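Local coordinates for alpha-fucosidase (Bifidobacterium bifidum, PDB 2EAB), which probably releases alpha-1,2-linked L-fucose from glycans by hydrolysis, this chain being the catalytic part of a much longer protein, at residues A507-L512 with W584-D589; E517-S522 with A526-V531; R530-L535 with I591-A596. All coordinates share one frame; numbering follows the deposited sequence.

Contact 1: A507-L512 with W584-D589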
loop_
_atom_site.group_PDB
_atom_site.type_symbol
_atom_site.label_atom_id
_atom_site.label_comp_id
_atom_site.label_asym_id
_atom_site.label_seq_id
_atom_site.Cartn_x
_atom_site.Cartn_y
_atom_site.Cartn_z
ATOM N N ALA A 507 8.905 -12.624 0.283
ATOM C CA ALA A 507 8.212 -11.407 0.688
ATOM C C ALA A 507 9.188 -10.249 0.904
ATOM O O ALA A 507 8.854 -9.090 0.623
ATOM C CB ALA A 507 7.412 -11.657 1.953
ATOM N N VAL A 508 10.379 -10.549 1.424
ATOM C CA VAL A 508 11.377 -9.500 1.659
ATOM C C VAL A 508 11.957 -8.953 0.344
ATOM O O VAL A 508 11.865 -7.753 0.098
ATOM C CB VAL A 508 12.459 -9.920 2.693
ATOM C CG1 VAL A 508 13.534 -8.849 2.808
ATOM C CG2 VAL A 508 11.814 -10.170 4.046
ATOM N N PRO A 509 12.504 -9.825 -0.534
ATOM C CA PRO A 509 12.774 -9.352 -1.898
ATOM C C PRO A 509 11.637 -8.507 -2.491
ATOM O O PRO A 509 11.882 -7.424 -3.018
ATOM C CB PRO A 509 12.976 -10.659 -2.676
ATOM C CG PRO A 509 13.620 -11.570 -1.668
ATOM C CD PRO A 509 12.976 -11.213 -0.338
ATOM N N TRP A 510 10.397 -8.975 -2.392
ATOM C CA TRP A 510 9.289 -8.244 -2.991
ATOM C C TRP A 510 9.113 -6.838 -2.404
ATOM O O TRP A 510 9.062 -5.860 -3.151
ATOM C CB TRP A 510 7.999 -9.040 -2.881
ATOM C CG TRP A 510 6.896 -8.563 -3.783
ATOM C CD1 TRP A 510 6.892 -7.458 -4.596
ATOM C CD2 TRP A 510 5.627 -9.180 -3.938
ATOM N NE1 TRP A 510 5.694 -7.366 -5.258
ATOM C CE2 TRP A 510 4.892 -8.406 -4.863
ATOM C CE3 TRP A 510 5.031 -10.320 -3.379
ATOM C CZ2 TRP A 510 3.594 -8.746 -5.254
ATOM C CZ3 TRP A 510 3.749 -10.662 -3.769
ATOM C CH2 TRP A 510 3.039 -9.873 -4.691
ATOM N N ILE A 511 9.019 -6.726 -1.080
ATOM C CA ILE A 511 8.852 -5.402 -0.482
ATOM C C ILE A 511 10.065 -4.506 -0.760
ATOM O O ILE A 511 9.926 -3.289 -0.844
ATOM C CB ILE A 511 8.506 -5.476 1.032
ATOM C CG1 ILE A 511 7.788 -4.202 1.494
ATOM C CG2 ILE A 511 9.744 -5.763 1.880
ATOM C CD1 ILE A 511 6.394 -4.021 0.894
ATOM N N LEU A 512 11.241 -5.109 -0.925
ATOM C CA LEU A 512 12.412 -4.341 -1.346
ATOM C C LEU A 512 12.248 -3.679 -2.709
ATOM O O LEU A 512 12.908 -2.668 -2.985
ATOM C CB LEU A 512 13.685 -5.178 -1.288
ATOM C CG LEU A 512 14.198 -5.445 0.133
ATOM C CD1 LEU A 512 15.268 -6.525 0.110
ATOM C CD2 LEU A 512 14.716 -4.187 0.815
ATOM N N TRP A 584 15.221 -12.671 -8.967
ATOM C CA TRP A 584 15.805 -12.066 -10.160
ATOM C C TRP A 584 15.674 -10.545 -10.103
ATOM O O TRP A 584 16.651 -9.824 -10.350
ATOM C CB TRP A 584 15.140 -12.632 -11.411
ATOM C CG TRP A 584 15.707 -12.137 -12.709
ATOM C CD1 TRP A 584 16.697 -12.716 -13.450
ATOM C CD2 TRP A 584 15.300 -10.967 -13.428
ATOM N NE1 TRP A 584 16.933 -11.977 -14.584
ATOM C CE2 TRP A 584 16.087 -10.901 -14.599
ATOM C CE3 TRP A 584 14.337 -9.975 -13.204
ATOM C CZ2 TRP A 584 15.948 -9.871 -15.538
ATOM C CZ3 TRP A 584 14.203 -8.950 -14.136
ATOM C CH2 TRP A 584 14.999 -8.914 -15.295
ATOM N N GLN A 585 14.484 -10.058 -9.753
ATOM C CA GLN A 585 14.259 -8.619 -9.694
ATOM C C GLN A 585 15.096 -7.960 -8.612
ATOM O O GLN A 585 15.616 -6.855 -8.815
ATOM C CB GLN A 585 12.787 -8.290 -9.466
ATOM C CG GLN A 585 12.437 -6.880 -9.902
ATOM C CD GLN A 585 12.503 -6.732 -11.409
ATOM O OE1 GLN A 585 11.718 -7.337 -12.129
ATOM N NE2 GLN A 585 13.466 -5.951 -11.894
ATOM N N MET A 586 15.219 -8.628 -7.464
ATOM C CA MET A 586 16.015 -8.091 -6.368
ATOM C C MET A 586 17.478 -7.952 -6.773
ATOM O O MET A 586 18.099 -6.924 -6.522
ATOM C CB MET A 586 15.901 -8.956 -5.116
ATOM C CG MET A 586 16.686 -8.383 -3.950
ATOM S SD MET A 586 16.661 -9.411 -2.489
ATOM C CE MET A 586 17.521 -10.883 -3.070
ATOM N N LEU A 587 18.030 -8.996 -7.381
ATOM C CA LEU A 587 19.422 -8.939 -7.820
ATOM C C LEU A 587 19.617 -7.864 -8.887
ATOM O O LEU A 587 20.635 -7.174 -8.898
ATOM C CB LEU A 587 19.899 -10.306 -8.313
ATOM C CG LEU A 587 19.987 -11.405 -7.247
ATOM C CD1 LEU A 587 20.291 -12.746 -7.890
ATOM C CD2 LEU A 587 21.025 -11.074 -6.170
ATOM N N ASN A 588 18.628 -7.723 -9.764
ATOM C CA ASN A 588 18.636 -6.681 -10.782
ATOM C C ASN A 588 18.693 -5.289 -10.139
ATOM O O ASN A 588 19.567 -4.472 -10.471
ATOM C CB ASN A 588 17.395 -6.836 -11.664
ATOM C CG ASN A 588 17.564 -6.221 -13.040
ATOM O OD1 ASN A 588 18.553 -5.545 -13.332
ATOM N ND2 ASN A 588 16.588 -6.460 -13.901
ATOM N N ASP A 589 17.777 -5.038 -9.203
ATOM C CA ASP A 589 17.755 -3.782 -8.454
ATOM C C ASP A 589 19.049 -3.565 -7.666
ATOM O O ASP A 589 19.580 -2.447 -7.641
ATOM C CB ASP A 589 16.571 -3.739 -7.473
ATOM C CG ASP A 589 15.210 -3.527 -8.145
ATOM O OD1 ASP A 589 15.136 -3.301 -9.365
ATOM O OD2 ASP A 589 14.193 -3.573 -7.415
HETATM O O HOH W 1 14.521 -4.113 -4.929
#

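Contact 2: E517-S522 with A526-V531. With EDO (1,2-ethanediol), chain I; EDO (1,2-ethanediol), chain G.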
loop_
_atom_site.group_PDB
_atom_site.type_symbol
_atom_site.label_atom_id
_atom_site.label_comp_id
_atom_site.label_asym_id
_atom_site.label_seq_id
_atom_site.Cartn_x
_atom_site.Cartn_y
_atom_site.Cartn_z
ATOM N N GLU A 517 12.150 1.507 -5.469
ATOM C CA GLU A 517 11.436 2.493 -6.277
ATOM C C GLU A 517 11.546 3.913 -5.725
ATOM O O GLU A 517 11.491 4.875 -6.487
ATOM C CB GLU A 517 9.974 2.099 -6.466
ATOM C CG GLU A 517 9.804 0.856 -7.310
ATOM C CD GLU A 517 8.570 0.877 -8.174
ATOM O OE1 GLU A 517 7.559 1.499 -7.778
ATOM O OE2 GLU A 517 8.610 0.270 -9.263
ATOM N N ALA A 518 11.716 4.054 -4.412
ATOM C CA ALA A 518 11.924 5.380 -3.840
ATOM C C ALA A 518 13.143 6.053 -4.456
ATOM O O ALA A 518 13.139 7.271 -4.668
ATOM C CB ALA A 518 12.052 5.305 -2.332
ATOM N N TYR A 519 14.179 5.264 -4.740
ATOM C CA TYR A 519 15.335 5.770 -5.468
ATOM C C TYR A 519 15.067 5.932 -6.968
ATOM O O TYR A 519 15.414 6.965 -7.554
ATOM C CB TYR A 519 16.588 4.916 -5.239
ATOM C CG TYR A 519 17.761 5.464 -6.009
ATOM C CD1 TYR A 519 18.293 6.707 -5.672
ATOM C CD2 TYR A 519 18.306 4.787 -7.098
ATOM C CE1 TYR A 519 19.350 7.258 -6.371
ATOM C CE2 TYR A 519 19.386 5.343 -7.818
ATOM C CZ TYR A 519 19.888 6.575 -7.431
ATOM O OH TYR A 519 20.941 7.146 -8.105
ATOM N N GLU A 520 14.453 4.930 -7.597
ATOM C CA GLU A 520 14.172 5.003 -9.039
ATOM C C GLU A 520 13.486 6.303 -9.417
ATOM O O GLU A 520 13.835 6.934 -10.414
ATOM C CB GLU A 520 13.213 3.912 -9.470
ATOM C CG GLU A 520 13.761 2.540 -9.601
ATOM C CD GLU A 520 12.692 1.583 -10.096
ATOM O OE1 GLU A 520 11.500 1.825 -9.796
ATOM O OE2 GLU A 520 13.024 0.594 -10.774
ATOM N N TYR A 521 12.470 6.675 -8.645
ATOM C CA TYR A 521 11.638 7.816 -8.981
ATOM C C TYR A 521 12.203 9.163 -8.505
ATOM O O TYR A 521 11.704 10.215 -8.916
ATOM C CB TYR A 521 10.235 7.623 -8.414
ATOM C CG TYR A 521 9.314 6.693 -9.177
ATOM C CD1 TYR A 521 8.456 7.189 -10.156
ATOM C CD2 TYR A 521 9.255 5.331 -8.878
ATOM C CE1 TYR A 521 7.572 6.358 -10.828
ATOM C CE2 TYR A 521 8.364 4.491 -9.547
ATOM C CZ TYR A 521 7.527 5.017 -10.518
ATOM O OH TYR A 521 6.639 4.209 -11.183
ATOM N N SER A 522 13.230 9.144 -7.652
ATOM C CA SER A 522 13.780 10.388 -7.099
ATOM C C SER A 522 15.199 10.726 -7.541
ATOM O O SER A 522 15.529 11.904 -7.721
ATOM C CB SER A 522 13.756 10.347 -5.571
ATOM O OG SER A 522 14.698 9.402 -5.086
ATOM N N ALA A 526 20.678 10.134 -0.814
ATOM C CA ALA A 526 20.457 9.676 0.559
ATOM C C ALA A 526 19.607 8.399 0.567
ATOM O O ALA A 526 19.858 7.475 1.346
ATOM C CB ALA A 526 19.811 10.772 1.396
ATOM N N LEU A 527 18.605 8.345 -0.310
ATOM C CA LEU A 527 17.794 7.141 -0.460
ATOM C C LEU A 527 18.611 6.015 -1.074
ATOM O O LEU A 527 18.478 4.859 -0.672
ATOM C CB LEU A 527 16.536 7.416 -1.286
ATOM C CG LEU A 527 15.446 8.198 -0.552
ATOM C CD1 LEU A 527 14.349 8.616 -1.521
ATOM C CD2 LEU A 527 14.866 7.382 0.598
ATOM N N LEU A 528 19.471 6.350 -2.035
ATOM C CA LEU A 528 20.349 5.354 -2.637
ATOM C C LEU A 528 21.141 4.584 -1.583
ATOM O O LEU A 528 21.221 3.358 -1.638
ATOM C CB LEU A 528 21.302 6.004 -3.641
ATOM C CG LEU A 528 22.361 5.112 -4.293
ATOM C CD1 LEU A 528 21.727 3.935 -5.026
ATOM C CD2 LEU A 528 23.188 5.953 -5.247
ATOM N N ASP A 529 21.734 5.297 -0.629
ATOM C CA ASP A 529 22.532 4.634 0.404
ATOM C C ASP A 529 21.702 3.650 1.229
ATOM O O ASP A 529 22.144 2.535 1.516
ATOM C CB ASP A 529 23.206 5.654 1.320
ATOM C CG ASP A 529 24.401 6.336 0.667
ATOM O OD1 ASP A 529 24.769 5.973 -0.475
ATOM O OD2 ASP A 529 24.982 7.235 1.314
ATOM N N ARG A 530 20.486 4.060 1.581
ATOM C CA ARG A 530 19.593 3.230 2.394
ATOM C C ARG A 530 19.106 2.002 1.640
ATOM O O ARG A 530 19.084 0.898 2.194
ATOM C CB ARG A 530 18.402 4.046 2.889
ATOM C CG ARG A 530 18.790 5.105 3.894
ATOM C CD ARG A 530 17.652 6.047 4.148
ATOM N NE ARG A 530 16.605 5.438 4.967
ATOM C CZ ARG A 530 15.396 5.966 5.138
ATOM N NH1 ARG A 530 15.071 7.101 4.532
ATOM N NH2 ARG A 530 14.504 5.361 5.911
ATOM N N VAL A 531 18.721 2.177 0.380
ATOM C CA VAL A 531 18.198 1.049 -0.389
ATOM C C VAL A 531 19.327 0.092 -0.754
ATOM O O VAL A 531 19.139 -1.124 -0.766
ATOM C CB VAL A 531 17.355 1.478 -1.628
ATOM C CG1 VAL A 531 16.263 2.455 -1.223
ATOM C CG2 VAL A 531 18.216 2.086 -2.726
HETATM C C1 EDO I . 17.821 6.423 -11.226
HETATM O O1 EDO I . 16.958 5.266 -10.993
HETATM C C2 EDO I . 17.311 7.287 -10.024
HETATM O O2 EDO I . 16.422 8.454 -10.883
HETATM C C1 EDO G . 4.663 -0.328 -10.875
HETATM O O1 EDO G . 4.996 0.383 -12.170
HETATM C C2 EDO G . 4.413 0.809 -9.809
HETATM O O2 EDO G . 5.620 1.608 -9.742
#

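Contact 3: R530-L535 with I591-A596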
loop_
_atom_site.group_PDB
_atom_site.type_symbol
_atom_site.label_atom_id
_atom_site.label_comp_id
_atom_site.label_asym_id
_atom_site.label_seq_id
_atom_site.Cartn_x
_atom_site.Cartn_y
_atom_site.Cartn_z
ATOM N N ARG A 530 20.486 4.060 1.581
ATOM C CA ARG A 530 19.593 3.230 2.394
ATOM C C ARG A 530 19.106 2.002 1.640
ATOM O O ARG A 530 19.084 0.898 2.194
ATOM C CB ARG A 530 18.402 4.046 2.889
ATOM C CG ARG A 530 18.790 5.105 3.894
ATOM C CD ARG A 530 17.652 6.047 4.148
ATOM N NE ARG A 530 16.605 5.438 4.967
ATOM C CZ ARG A 530 15.396 5.966 5.138
ATOM N NH1 ARG A 530 15.071 7.101 4.532
ATOM N NH2 ARG A 530 14.504 5.361 5.911
ATOM N N VAL A 531 18.721 2.177 0.380
ATOM C CA VAL A 531 18.198 1.049 -0.389
ATOM C C VAL A 531 19.327 0.092 -0.754
ATOM O O VAL A 531 19.139 -1.124 -0.766
ATOM C CB VAL A 531 17.355 1.478 -1.628
ATOM C CG1 VAL A 531 16.263 2.455 -1.223
ATOM C CG2 VAL A 531 18.216 2.086 -2.726
ATOM N N TYR A 532 20.507 0.636 -1.039
ATOM C CA TYR A 532 21.662 -0.209 -1.304
ATOM C C TYR A 532 22.000 -1.087 -0.101
ATOM O O TYR A 532 22.247 -2.280 -0.258
ATOM C CB TYR A 532 22.891 0.602 -1.733
ATOM C CG TYR A 532 24.120 -0.269 -1.861
ATOM C CD1 TYR A 532 24.238 -1.180 -2.907
ATOM C CD2 TYR A 532 25.147 -0.212 -0.918
ATOM C CE1 TYR A 532 25.345 -2.008 -3.021
ATOM C CE2 TYR A 532 26.272 -1.035 -1.030
ATOM C CZ TYR A 532 26.360 -1.927 -2.086
ATOM O OH TYR A 532 27.449 -2.753 -2.219
ATOM N N ALA A 533 22.035 -0.494 1.089
ATOM C CA ALA A 533 22.336 -1.261 2.295
ATOM C C ALA A 533 21.361 -2.434 2.461
ATOM O O ALA A 533 21.780 -3.563 2.706
ATOM C CB ALA A 533 22.341 -0.360 3.529
ATOM N N LEU A 534 20.069 -2.169 2.298
ATOM C CA LEU A 534 19.055 -3.222 2.409
ATOM C C LEU A 534 19.229 -4.310 1.359
ATOM O O LEU A 534 19.160 -5.503 1.668
ATOM C CB LEU A 534 17.651 -2.633 2.307
ATOM C CG LEU A 534 17.157 -1.856 3.529
ATOM C CD1 LEU A 534 15.967 -0.980 3.171
ATOM C CD2 LEU A 534 16.804 -2.800 4.673
ATOM N N LEU A 535 19.453 -3.883 0.118
ATOM C CA LEU A 535 19.591 -4.817 -0.996
ATOM C C LEU A 535 20.857 -5.646 -0.899
ATOM O O LEU A 535 20.850 -6.819 -1.253
ATOM C CB LEU A 535 19.545 -4.078 -2.332
ATOM C CG LEU A 535 18.150 -3.631 -2.770
ATOM C CD1 LEU A 535 18.244 -2.565 -3.837
ATOM C CD2 LEU A 535 17.329 -4.817 -3.264
ATOM N N ILE A 591 22.078 -4.769 -8.264
ATOM C CA ILE A 591 23.137 -4.442 -9.216
ATOM C C ILE A 591 23.040 -2.978 -9.638
ATOM O O ILE A 591 24.054 -2.274 -9.695
ATOM C CB ILE A 591 23.103 -5.392 -10.435
ATOM C CG1 ILE A 591 23.587 -6.786 -10.021
ATOM C CG2 ILE A 591 23.967 -4.853 -11.578
ATOM C CD1 ILE A 591 23.216 -7.895 -10.984
ATOM N N GLU A 592 21.826 -2.511 -9.904
ATOM C CA GLU A 592 21.640 -1.110 -10.274
ATOM C C GLU A 592 22.005 -0.151 -9.148
ATOM O O GLU A 592 22.645 0.883 -9.388
ATOM C CB GLU A 592 20.226 -0.857 -10.791
ATOM C CG GLU A 592 19.953 -1.543 -12.117
ATOM C CD GLU A 592 21.003 -1.188 -13.158
ATOM O OE1 GLU A 592 21.166 0.019 -13.452
ATOM O OE2 GLU A 592 21.684 -2.103 -13.663
ATOM N N ALA A 593 21.636 -0.508 -7.920
ATOM C CA ALA A 593 21.999 0.302 -6.757
ATOM C C ALA A 593 23.518 0.361 -6.590
ATOM O O ALA A 593 24.096 1.435 -6.358
ATOM C CB ALA A 593 21.338 -0.241 -5.498
ATOM N N ALA A 594 24.161 -0.794 -6.726
ATOM C CA ALA A 594 25.617 -0.884 -6.652
ATOM C C ALA A 594 26.276 -0.026 -7.726
ATOM O O ALA A 594 27.174 0.764 -7.425
ATOM C CB ALA A 594 26.069 -2.328 -6.777
ATOM N N LYS A 595 25.809 -0.159 -8.965
ATOM C CA LYS A 595 26.359 0.613 -10.081
ATOM C C LYS A 595 26.245 2.118 -9.853
ATOM O O LYS A 595 27.173 2.873 -10.167
ATOM C CB LYS A 595 25.689 0.213 -11.393
ATOM C CG LYS A 595 26.171 -1.118 -11.932
ATOM C CD LYS A 595 25.488 -1.488 -13.235
ATOM C CE LYS A 595 26.096 -2.752 -13.831
ATOM N NZ LYS A 595 27.546 -2.603 -14.172
ATOM N N ALA A 596 25.122 2.546 -9.282
ATOM C CA ALA A 596 24.881 3.962 -9.008
ATOM C C ALA A 596 25.868 4.523 -7.986
ATOM O O ALA A 596 26.091 5.736 -7.924
ATOM C CB ALA A 596 23.453 4.173 -8.544
#

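Contact 1: A507-L512 with W584-D589
Met586 meets Pro509 and Leu512 through its sulfur, and these three buried side chains make up nearly all of the contact between helices 507-520 and 577-596. The Met586 chain leaves its helix extended, with CG anti to the backbone N (chi1 -178°) and chi2 also near 180°, which carries SD across to the neighbouring helix before the bend at chi3. There SD lies 3.8 Å from CG of Pro509 and 3.9 Å from CB of Pro509, so it rests on one side of the pyrrolidine ring. The touch on Leu512 is a little longer, its CD1 lying 4.1 Å from Met586 SD. Pro509 stands in the first turn of its helix, where the missing N-H costs no helical hydrogen bond. No direct hydrogen bond joins the segments. A water bridges them instead, donating to Asp589 OD2 at 2.6 Å and, more weakly, to Leu512 O at 2.9 Å. Glu538 of helix 525-546 touches both Pro509 and Met586. Such apolar packing between helices distant in sequence is in keeping with the (alpha/alpha)6 barrel known for glycoside hydrolase family 95 catalytic domains.

Contact 2: E517-S522 with A526-V531
Tyr519 and Leu528 both turn CG anti to the backbone N (chi1 180° and 176°), which lets the two side chains run side by side, pointing the same way. The leucine lies over one face of the phenol ring: its CB is 3.6 Å from Tyr519 CE1, and its CD1 sits 4.0 Å from the Tyr519 ring centroid, only 12° off the normal, a CH-pi contact. A 1,2-ethanediol, probably from the crystallisation liquor, covers the opposite face, with C2 displaced toward the rim. Nearer the turn of this alpha-alpha hairpin, Leu527 reaches back with CD1 to 3.6 Å from Ala518 O and also touches the hydroxyl of Ser522. That hydroxyl is engaged twice: OG of Ser522 donates to Ala518 O at 2.7 Å, in the carbonyl plane and on a lone pair, while it also bonds to Asp524 N in the connecting turn. Away from the partner helix the chemistry changes. A second ethanediol donates through O2 to Glu517 OE1 at 2.8 Å and accepts from Tyr521 OH, while Arg820 forms salt bridges with Glu517 and Glu520. Calcium has been seen at Glu520 in this protein, though none is bound there in this chain. Between these two segments the contact is apolar and CH-pi packing, with no hydrogen bond across, and their charged groups pair with residues outside it, such as Arg820.

Contact 3: R530-L535 with I591-A596
Tyr532 leans against Ala593 and Ala594 where two helices of the (alpha/alpha)6 barrel characteristic of family 95 catalytic domains pack together, their short segments inclined at 131° and their axes 9.3 Å apart at closest approach. The tight part lies around the phenol ring. With CG anti to the backbone N (chi1 174°), the ring is sent across to helix 577-596, and its CE1 comes within 3.8 Å of both CA and CB of Ala594. The methyl of Ala593 meets the same ring at its edge, close to the ring plane, with CB 4.0 Å from Tyr532 CD1. The small alanine side chains are consistent with the near approach of the backbones, CA of Tyr532 and CA of Ala593 being 5.5 Å apart. The phenol oxygen plays no part in this packing; it is hydrogen-bonded to Asp601 beyond the helix. Packing slackens on the other flank, where Leu535 offers one methyl and little surface is buried, and it gives out toward the end of segment 591-596, where Lys595 and Ala596 are exposed. No hydrogen bond crosses between the segments; apolar packing is what joins them. At the looser margin, Leu535 CD1 stands 4.2 Å from Ala593 CB, the same methyl that abuts the tyrosine.

How the contacts relate
Three helices, 507-520, 525-546 and 577-596, are joined pairwise by the three contacts: contact 1 ties the first to the third, contact 2 the first to the second, and contact 3 the second to the third. Contacts 1 and 3 are buried; contact 2, at the hairpin turn, is partly buried and takes in bound ethanediol. Their chemistry also differs, from sulfur packing with a bridging water, through leucine over an aromatic face, to a tyrosine ring against two alanines. The interfaces merge at their margins: Leu535 CD2 lies 3.7 Å from Met586 CG, and Leu528 CD1 lies 3.7 Å from Ala593 O. Contacts 1 and 2 do not touch.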